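Beta-1,3-glucanosyltransferase (Rhizomucor miehei CAU432, PDB 4WTP) is a fungal protein of glycoside hydrolase family 17, a single chain folded as a beta/alpha barrel with a central parallel sheet wrapped by helices. Local coordinates at residues 177-183 against 213-217; 97-101 against 131-137; 125-130 against 161-166. One frame throughout, in Å; residues are numbered along the deposited sequence.

Contact 1: residues 177-183 against 213-217; sequences VKELDFL and ASLGK
The flat groups that meet Lys217 are the peptide carbonyls of Val177 and Leu180. Lys217 NZ lies in the carbonyl plane of Leu180, on a lone pair, 2.8 Å from Leu180 O. It stands 16° out of the Val177 carbonyl plane and hydrogen-bonds Val177 O at 2.6 Å. That oxygen also accepts from Leu180 N, the bond that closes a type I turn, so two donors grip it. The carbonyls probably stabilise the ammonium charge. Lys217 is modelled in two conformers; in the one described the chain runs extended beyond CG and carries NZ across to the turn. Beside it, Val177 CG1 packs 3.7 Å from Leu215 CD1, and the Lys178 chain crosses Leu215 at about a right angle. Deeper in, Leu183 CD2 rests 3.8 Å from Ser214 CA. Within the type I' turn from Ser214 to Lys217, which Lys217 N closes on Ser214 O, Ser214 OG accepts from Gly216 N at 3.0 Å in an ST turn and also bonds Val211 O. The contact joins the segment from the end of helix 174-177 into strand 182-186 to the connection from helix 196-212 into strand 219-223; Leu183 makes backbone bonds with Pro218, just before that strand, and Lys220.

Contact 2: residues 97-101 against 131-137; sequences GMWID and GSEVLYR. With EDO (1,2-ethanediol), chain C.
Trp99 and Arg137 meet with their planes 33° apart, Trp99 CZ2 lying over one face of the guanidinium and 3.7 Å from Arg137 NH1. Glu133 O sits over the centre of the opposite face, so the group is enclosed between ring and carbonyl. Arg137 NH1 donates to Ser132 O at 2.9 Å, in the carbonyl plane but somewhat out of the guanidinium plane, while NH2 adds a weak bond to the same oxygen. Ile100 O lies at the guanidinium edge, near its plane, 3.1 Å from Arg137 NH2. NE is taken by a salt bridge to Asp139. Within the same segment, Trp99 NE1 donates to Asp101 OD2 at 2.8 Å, meeting the carboxylate from 64° above its plane.

The contact spans the C-terminal ends of strands 93-98 and 125-132 and the loops that follow; the two are adjacent parallel strands of the barrel, joined by helix 104-119 in a beta-alpha-beta unit. The last strand link is weak, Gly131 N to Met98 O.

On the buried side, Ile100 CG1 stands between backbone N and carbonyl carbon (chi1 51°), which drops it 3.6 Å from Val134 CG2 and equally close to Gly131 CA; glycine has no side chain to block that approach. Tyr148 and Phe106 of the flanking helices back Ile100. Between the segments, water 1 lies over the rim of one Trp99 face, donating to Ile100 O at 2.7 Å and accepting from Ser132 N at 2.9 Å. A 1,2-ethanediol, probably from the crystallisation liquor, makes a weak bond from its O2 to Asp101 O.

Contact 3: residues 125-130 against 161-166; sequences VDGLIV and IKVATA
Leu128 bonds the neighbouring strand through both its N-H and its carbonyl O: Leu128 N donates to Lys162 O at 3.0 Å, and Leu128 O accepts from Ala164 N at 2.9 Å. Val130 N then donates to Ala164 O at 2.8 Å, nearly straight at 175°, which continues the parallel register. At the C-terminal end a side chain takes over. With Thr165 OG1 anti to the backbone N (chi1 -162°), the hydroxyl donates to Val130 O at 2.7 Å, from above the carbonyl plane rather than on a lone pair.

Around this backbone core the side chains close in. Ile161 CD1 lies 3.9 Å from Val125 CG1, and Ile161 CG2 reaches the Leu128 CB at 4.1 Å. On the face shared by Leu128 and Val163, Leu128 packs on Val152 and Val156 of helix 142-156, and Val163 on Val156. Ile129 and Ala164 share the other, where Ile129 CG2 meets Ala166 CB at 3.8 Å, with Met184 and Phe182 of the next strand alongside.

Further out, Asp126 is held by salt bridges to Arg68 and Arg93, and water 2 joins Lys162 N to Asp126 O, the latter by a weak bond. Asp181 OD2 takes the N-H of Val163. The axes of the short segments 125-130 and 163-166 are 41° apart, consistent with the strong twist of a barrel sheet, and with helix 142-156 between them the strands form one beta-alpha-beta unit of a (beta/alpha)8 barrel.

How the contacts relate
Contacts 2 and 3 share strand 125-132: contact 2 lies at its C-terminal end and contact 3 along its body, their centres about 13 Å apart. Met98 N to Ile129 O, 2.8 Å, is a probable hydrogen bond tying one to the other, and their segments alternate along the chain. Contact 1 comes later in sequence, its centre about 12 Å from that of contact 3; the two meet where Leu180 CD2 packs 3.7 Å from Thr165 N. Contacts 1 and 2 do not touch, being about 17 Å apart between centres and about 8 Å at the nearest atoms. Contact 2 lies at the C-terminal strand ends, where barrel enzymes generally carry active sites; the ethanediol is no evidence of one.

Contact 1: residues 177-183 against 213-217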
loop_
_atom_site.group_PDB
_atom_site.type_symbol
_atom_site.label_atom_id
_atom_site.label_comp_id
_atom_site.label_asym_id
_atom_site.label_seq_id
_atom_site.Cartn_x
_atom_site.Cartn_y
_atom_site.Cartn_z
ATOM N N VAL A 177 12.046 14.238 1.812
ATOM C CA VAL A 177 11.790 14.100 0.374
ATOM C C VAL A 177 13.108 14.144 -0.430
ATOM O O VAL A 177 13.272 13.416 -1.405
ATOM C CB VAL A 177 10.805 15.176 -0.107
ATOM C CG1 VAL A 177 10.635 15.100 -1.614
ATOM C CG2 VAL A 177 9.433 14.968 0.545
ATOM N N LYS A 178 14.073 14.933 0.063
ATOM C CA LYS A 178 15.401 14.951 -0.583
ATOM C C LYS A 178 16.065 13.568 -0.707
ATOM O O LYS A 178 16.835 13.331 -1.644
ATOM C CB LYS A 178 16.328 15.907 0.179
ATOM C CG LYS A 178 16.018 17.369 -0.052
ATOM C CD LYS A 178 17.043 18.300 0.586
ATOM C CE LYS A 178 16.750 19.738 0.201
ATOM N NZ LYS A 178 16.344 19.841 -1.230
ATOM N N GLU A 179 15.772 12.661 0.227
ATOM C CA GLU A 179 16.418 11.358 0.224
ATOM C C GLU A 179 15.670 10.322 -0.615
ATOM O O GLU A 179 16.208 9.246 -0.848
ATOM C CB GLU A 179 16.614 10.843 1.654
ATOM C CG GLU A 179 17.459 11.750 2.551
ATOM C CD GLU A 179 18.801 12.139 1.930
ATOM O OE1 GLU A 179 19.434 11.277 1.290
ATOM O OE2 GLU A 179 19.232 13.309 2.071
ATOM N N LEU A 180 14.432 10.638 -1.022
ATOM C CA LEU A 180 13.565 9.666 -1.669
ATOM C C LEU A 180 13.829 9.591 -3.159
ATOM O O LEU A 180 14.264 10.568 -3.792
ATOM C CB LEU A 180 12.109 10.095 -1.477
ATOM C CG LEU A 180 11.593 10.271 -0.069
ATOM C CD1 LEU A 180 10.105 10.625 -0.098
ATOM C CD2 LEU A 180 11.802 8.989 0.734
ATOM N N ASP A 181 13.501 8.453 -3.756
ATOM C CA ASP A 181 13.360 8.385 -5.201
ATOM C C ASP A 181 11.946 8.799 -5.647
ATOM O O ASP A 181 11.788 9.463 -6.670
ATOM C CB ASP A 181 13.691 6.983 -5.705
ATOM C CG ASP A 181 15.144 6.611 -5.483
ATOM O OD1 ASP A 181 16.012 7.425 -5.851
ATOM O OD2 ASP A 181 15.415 5.538 -4.934
ATOM N N PHE A 182 10.937 8.406 -4.871
ATOM C CA PHE A 182 9.565 8.828 -5.124
ATOM C C PHE A 182 8.786 8.867 -3.815
ATOM O O PHE A 182 9.209 8.317 -2.795
ATOM C CB PHE A 182 8.858 7.950 -6.179
ATOM C CG PHE A 182 8.757 6.490 -5.810
ATOM C CD1 PHE A 182 9.852 5.635 -5.910
ATOM C CD2 PHE A 182 7.557 5.969 -5.330
ATOM C CE1 PHE A 182 9.743 4.290 -5.560
ATOM C CE2 PHE A 182 7.433 4.624 -5.016
ATOM C CZ PHE A 182 8.531 3.785 -5.110
ATOM N N LEU A 183 7.621 9.512 -3.848
ATOM C CA LEU A 183 6.766 9.651 -2.674
ATOM C C LEU A 183 5.561 8.753 -2.835
ATOM O O LEU A 183 5.093 8.543 -3.962
ATOM C CB LEU A 183 6.280 11.089 -2.566
ATOM C CG LEU A 183 7.263 12.225 -2.266
ATOM C CD1 LEU A 183 8.205 12.481 -3.425
ATOM C CD2 LEU A 183 6.524 13.485 -1.883
ATOM N N ALA A 213 4.732 19.040 -2.365
ATOM C CA ALA A 213 5.873 18.753 -1.468
ATOM C C ALA A 213 6.949 17.882 -2.122
ATOM O O ALA A 213 7.925 17.512 -1.483
ATOM C CB ALA A 213 5.378 18.086 -0.182
ATOM N N SER A 214 6.747 17.528 -3.384
ATOM C CA SER A 214 7.483 16.450 -4.019
ATOM C C SER A 214 8.882 16.806 -4.504
ATOM O O SER A 214 9.630 15.893 -4.889
ATOM C CB SER A 214 6.703 15.906 -5.243
ATOM O OG SER A 214 6.697 16.891 -6.271
ATOM N N LEU A 215 9.218 18.104 -4.523
ATOM C CA LEU A 215 10.478 18.579 -5.118
ATOM C C LEU A 215 10.578 18.102 -6.576
ATOM O O LEU A 215 11.664 17.939 -7.139
ATOM C CB LEU A 215 11.706 18.139 -4.289
ATOM C CG LEU A 215 11.689 18.505 -2.806
ATOM C CD1 LEU A 215 12.931 17.972 -2.086
ATOM C CD2 LEU A 215 11.594 20.018 -2.647
ATOM N N GLY A 216 9.420 17.881 -7.203
ATOM C CA GLY A 216 9.385 17.393 -8.574
ATOM C C GLY A 216 9.570 15.905 -8.803
ATOM O O GLY A 216 9.587 15.453 -9.962
ATOM N N LYS A 217 9.705 15.152 -7.711
ATOM C CA LYS A 217 9.884 13.706 -7.793
ATOM C C LYS A 217 8.541 13.015 -8.028
ATOM O O LYS A 217 7.490 13.579 -7.724
ATOM C CB LYS A 217 10.534 13.211 -6.509
ATOM C CG LYS A 217 11.931 13.760 -6.326
ATOM C CD LYS A 217 12.560 13.254 -5.041
ATOM C CE LYS A 217 13.979 13.758 -4.892
ATOM N NZ LYS A 217 14.651 13.295 -3.657
#

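Contact 2: residues 97-101 against 131-137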
loop_
_atom_site.group_PDB
_atom_site.type_symbol
_atom_site.label_atom_id
_atom_site.label_comp_id
_atom_site.label_asym_id
_atom_site.label_seq_id
_atom_site.Cartn_x
_atom_site.Cartn_y
_atom_site.Cartn_z
ATOM N N GLY A 97 7.275 -3.336 1.643
ATOM C CA GLY A 97 7.206 -2.330 2.695
ATOM C C GLY A 97 8.051 -2.767 3.875
ATOM O O GLY A 97 8.100 -3.976 4.203
ATOM N N MET A 98 8.700 -1.784 4.493
ATOM C CA MET A 98 9.365 -1.933 5.781
ATOM C C MET A 98 8.457 -1.334 6.827
ATOM O O MET A 98 7.916 -0.234 6.636
ATOM C CB MET A 98 10.696 -1.170 5.801
ATOM C CG MET A 98 11.680 -1.577 4.703
ATOM S SD MET A 98 13.257 -0.661 4.695
ATOM C CE MET A 98 14.096 -1.424 6.117
ATOM N N TRP A 99 8.267 -2.050 7.932
ATOM C CA TRP A 99 7.406 -1.561 9.000
ATOM C C TRP A 99 8.202 -1.025 10.152
ATOM O O TRP A 99 8.700 -1.796 10.984
ATOM C CB TRP A 99 6.403 -2.620 9.478
ATOM C CG TRP A 99 5.402 -1.949 10.355
ATOM C CD1 TRP A 99 5.398 -1.882 11.734
ATOM C CD2 TRP A 99 4.327 -1.096 9.914
ATOM N NE1 TRP A 99 4.362 -1.096 12.173
ATOM C CE2 TRP A 99 3.684 -0.590 11.119
ATOM C CE3 TRP A 99 3.835 -0.730 8.675
ATOM C CZ2 TRP A 99 2.586 0.247 11.058
ATOM C CZ3 TRP A 99 2.729 0.107 8.621
ATOM C CH2 TRP A 99 2.110 0.570 9.784
ATOM N N ILE A 100 8.364 0.291 10.193
ATOM C CA ILE A 100 9.144 0.921 11.252
ATOM C C ILE A 100 8.211 1.760 12.113
ATOM O O ILE A 100 7.347 2.459 11.599
ATOM C CB ILE A 100 10.371 1.701 10.727
ATOM C CG1 ILE A 100 9.932 2.658 9.622
ATOM C CG2 ILE A 100 11.480 0.765 10.176
ATOM C CD1 ILE A 100 11.014 3.613 9.173
ATOM N N ASP A 101 8.354 1.595 13.429
ATOM C CA ASP A 101 7.640 2.417 14.427
ATOM C C ASP A 101 8.402 2.507 15.759
ATOM O O ASP A 101 9.074 3.510 16.023
ATOM C CB ASP A 101 6.166 1.992 14.598
ATOM C CG ASP A 101 5.995 0.508 14.801
ATOM O OD1 ASP A 101 6.976 -0.201 15.130
ATOM O OD2 ASP A 101 4.841 0.049 14.643
ATOM N N GLY A 131 8.865 2.543 5.669
ATOM C CA GLY A 131 7.893 3.008 6.644
ATOM C C GLY A 131 6.595 3.475 6.028
ATOM O O GLY A 131 6.542 3.897 4.860
ATOM N N SER A 132 5.551 3.429 6.836
ATOM C CA SER A 132 4.250 3.988 6.467
ATOM C C SER A 132 3.691 4.737 7.659
ATOM O O SER A 132 3.531 4.156 8.744
ATOM C CB SER A 132 3.286 2.858 6.095
ATOM O OG SER A 132 1.979 3.373 5.831
ATOM N N GLU A 133 3.478 6.035 7.473
ATOM C CA GLU A 133 2.947 6.925 8.522
ATOM C C GLU A 133 3.875 7.075 9.721
ATOM O O GLU A 133 3.414 7.333 10.840
ATOM C CB GLU A 133 1.506 6.579 8.906
ATOM C CG GLU A 133 0.594 6.988 7.754
ATOM C CD GLU A 133 -0.840 6.562 7.920
ATOM O OE1 GLU A 133 -1.307 6.465 9.072
ATOM O OE2 GLU A 133 -1.530 6.351 6.892
ATOM N N VAL A 134 5.179 6.980 9.478
ATOM C CA VAL A 134 6.169 7.175 10.550
ATOM C C VAL A 134 6.073 8.576 11.168
ATOM O O VAL A 134 6.104 8.719 12.396
ATOM C CB VAL A 134 7.591 6.905 10.037
ATOM C CG1 VAL A 134 8.651 7.294 11.073
ATOM C CG2 VAL A 134 7.716 5.439 9.647
ATOM N N LEU A 135 5.981 9.598 10.314
ATOM C CA LEU A 135 5.858 10.969 10.788
ATOM C C LEU A 135 4.443 11.301 11.272
ATOM O O LEU A 135 4.284 12.010 12.271
ATOM C CB LEU A 135 6.329 11.955 9.732
ATOM C CG LEU A 135 7.798 11.830 9.330
ATOM C CD1 LEU A 135 8.118 12.910 8.306
ATOM C CD2 LEU A 135 8.742 11.960 10.527
ATOM N N TYR A 136 3.415 10.749 10.623
ATOM C CA TYR A 136 2.055 10.913 11.171
ATOM C C TYR A 136 1.985 10.429 12.628
ATOM O O TYR A 136 1.416 11.113 13.492
ATOM C CB TYR A 136 1.020 10.183 10.313
ATOM C CG TYR A 136 -0.324 10.104 10.992
ATOM C CD1 TYR A 136 -1.187 11.202 11.013
ATOM C CD2 TYR A 136 -0.699 8.949 11.671
ATOM C CE1 TYR A 136 -2.412 11.138 11.660
ATOM C CE2 TYR A 136 -1.919 8.874 12.336
ATOM C CZ TYR A 136 -2.766 9.973 12.314
ATOM O OH TYR A 136 -3.975 9.929 12.950
ATOM N N ARG A 137 2.573 9.264 12.903
ATOM C CA ARG A 137 2.558 8.675 14.256
ATOM C C ARG A 137 3.529 9.306 15.228
ATOM O O ARG A 137 3.460 9.054 16.455
ATOM C CB ARG A 137 2.823 7.163 14.230
ATOM C CG ARG A 137 1.671 6.348 13.686
ATOM C CD ARG A 137 1.860 4.847 13.903
ATOM N NE ARG A 137 3.139 4.433 13.326
ATOM C CZ ARG A 137 3.269 4.042 12.065
ATOM N NH1 ARG A 137 2.190 3.966 11.285
ATOM N NH2 ARG A 137 4.472 3.721 11.590
HETATM C C1 EDO C . 8.924 5.065 19.096
HETATM O O1 EDO C . 9.726 5.658 20.133
HETATM C C2 EDO C . 9.422 5.566 17.764
HETATM O O2 EDO C . 10.657 4.949 17.396
HETATM O O HOH W 1 5.926 1.917 9.313
#

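Contact 3: residues 125-130 against 161-166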
loop_
_atom_site.group_PDB
_atom_site.type_symbol
_atom_site.label_atom_id
_atom_site.label_comp_id
_atom_site.label_asym_id
_atom_site.label_seq_id
_atom_site.Cartn_x
_atom_site.Cartn_y
_atom_site.Cartn_z
ATOM N N VAL A 125 11.020 -6.596 -7.745
ATOM C CA VAL A 125 10.645 -5.600 -6.750
ATOM C C VAL A 125 10.639 -4.239 -7.424
ATOM O O VAL A 125 11.663 -3.770 -7.943
ATOM C CB VAL A 125 11.634 -5.596 -5.551
ATOM C CG1 VAL A 125 11.385 -4.418 -4.614
ATOM C CG2 VAL A 125 11.554 -6.901 -4.776
ATOM N N ASP A 126 9.487 -3.563 -7.392
ATOM C CA ASP A 126 9.317 -2.274 -8.043
ATOM C C ASP A 126 9.579 -1.111 -7.104
ATOM O O ASP A 126 9.574 0.046 -7.517
ATOM C CB ASP A 126 7.931 -2.147 -8.657
ATOM C CG ASP A 126 7.788 -2.972 -9.914
ATOM O OD1 ASP A 126 8.726 -3.029 -10.737
ATOM O OD2 ASP A 126 6.763 -3.613 -10.095
ATOM N N GLY A 127 9.780 -1.390 -5.823
ATOM C CA GLY A 127 10.071 -0.322 -4.870
ATOM C C GLY A 127 10.166 -0.861 -3.466
ATOM O O GLY A 127 9.566 -1.910 -3.162
ATOM N N LEU A 128 10.912 -0.136 -2.637
ATOM C CA LEU A 128 10.996 -0.413 -1.220
ATOM C C LEU A 128 10.365 0.786 -0.492
ATOM O O LEU A 128 10.817 1.936 -0.674
ATOM C CB LEU A 128 12.459 -0.563 -0.845
ATOM C CG LEU A 128 12.776 -1.039 0.560
ATOM C CD1 LEU A 128 12.125 -2.358 0.966
ATOM C CD2 LEU A 128 14.272 -1.179 0.651
ATOM N N ILE A 129 9.363 0.510 0.335
ATOM C CA ILE A 129 8.638 1.562 1.028
ATOM C C ILE A 129 9.145 1.618 2.465
ATOM O O ILE A 129 8.891 0.720 3.271
ATOM C CB ILE A 129 7.119 1.315 0.977
ATOM C CG1 ILE A 129 6.627 1.038 -0.459
ATOM C CG2 ILE A 129 6.386 2.508 1.599
ATOM C CD1 ILE A 129 5.171 0.595 -0.508
ATOM N N VAL A 130 9.904 2.656 2.781
ATOM C CA VAL A 130 10.627 2.742 4.038
ATOM C C VAL A 130 9.704 3.382 5.066
ATOM O O VAL A 130 9.736 4.591 5.290
ATOM C CB VAL A 130 11.958 3.517 3.881
ATOM C CG1 VAL A 130 12.758 3.445 5.179
ATOM C CG2 VAL A 130 12.748 2.951 2.705
ATOM N N ILE A 161 16.811 -0.957 -7.096
ATOM C CA ILE A 161 15.503 -0.769 -6.439
ATOM C C ILE A 161 15.336 0.637 -5.900
ATOM O O ILE A 161 16.186 1.126 -5.167
ATOM C CB ILE A 161 15.308 -1.782 -5.317
ATOM C CG1 ILE A 161 15.314 -3.189 -5.908
ATOM C CG2 ILE A 161 14.019 -1.496 -4.554
ATOM C CD1 ILE A 161 15.265 -4.275 -4.862
ATOM N N LYS A 162 14.242 1.287 -6.287
ATOM C CA LYS A 162 13.982 2.672 -5.864
ATOM C C LYS A 162 13.307 2.716 -4.491
ATOM O O LYS A 162 12.570 1.812 -4.124
ATOM C CB LYS A 162 13.096 3.378 -6.902
ATOM C CG LYS A 162 13.709 3.494 -8.293
ATOM C CD LYS A 162 12.745 4.124 -9.299
ATOM C CE LYS A 162 13.354 4.210 -10.692
ATOM N NZ LYS A 162 12.452 4.898 -11.643
ATOM N N VAL A 163 13.584 3.776 -3.733
ATOM C CA VAL A 163 13.041 3.900 -2.382
ATOM C C VAL A 163 12.032 5.037 -2.237
ATOM O O VAL A 163 12.163 6.111 -2.830
ATOM C CB VAL A 163 14.150 4.059 -1.306
ATOM C CG1 VAL A 163 15.146 2.915 -1.399
ATOM C CG2 VAL A 163 14.860 5.377 -1.448
ATOM N N ALA A 164 11.018 4.774 -1.422
ATOM C CA ALA A 164 9.985 5.751 -1.111
ATOM C C ALA A 164 9.721 5.683 0.378
ATOM O O ALA A 164 10.235 4.814 1.064
ATOM C CB ALA A 164 8.701 5.430 -1.857
ATOM N N THR A 165 8.941 6.636 0.871
ATOM C CA THR A 165 8.234 6.445 2.122
ATOM C C THR A 165 6.768 6.741 1.881
ATOM O O THR A 165 6.427 7.421 0.911
ATOM C CB THR A 165 8.834 7.317 3.226
ATOM O OG1 THR A 165 8.418 6.805 4.507
ATOM C CG2 THR A 165 8.453 8.790 3.017
ATOM N N ALA A 166 5.915 6.175 2.724
ATOM C CA ALA A 166 4.473 6.416 2.617
ATOM C C ALA A 166 4.003 7.214 3.826
ATOM O O ALA A 166 4.391 6.894 4.953
ATOM C CB ALA A 166 3.727 5.078 2.581
HETATM O O HOH W 2 12.458 0.228 -8.386
#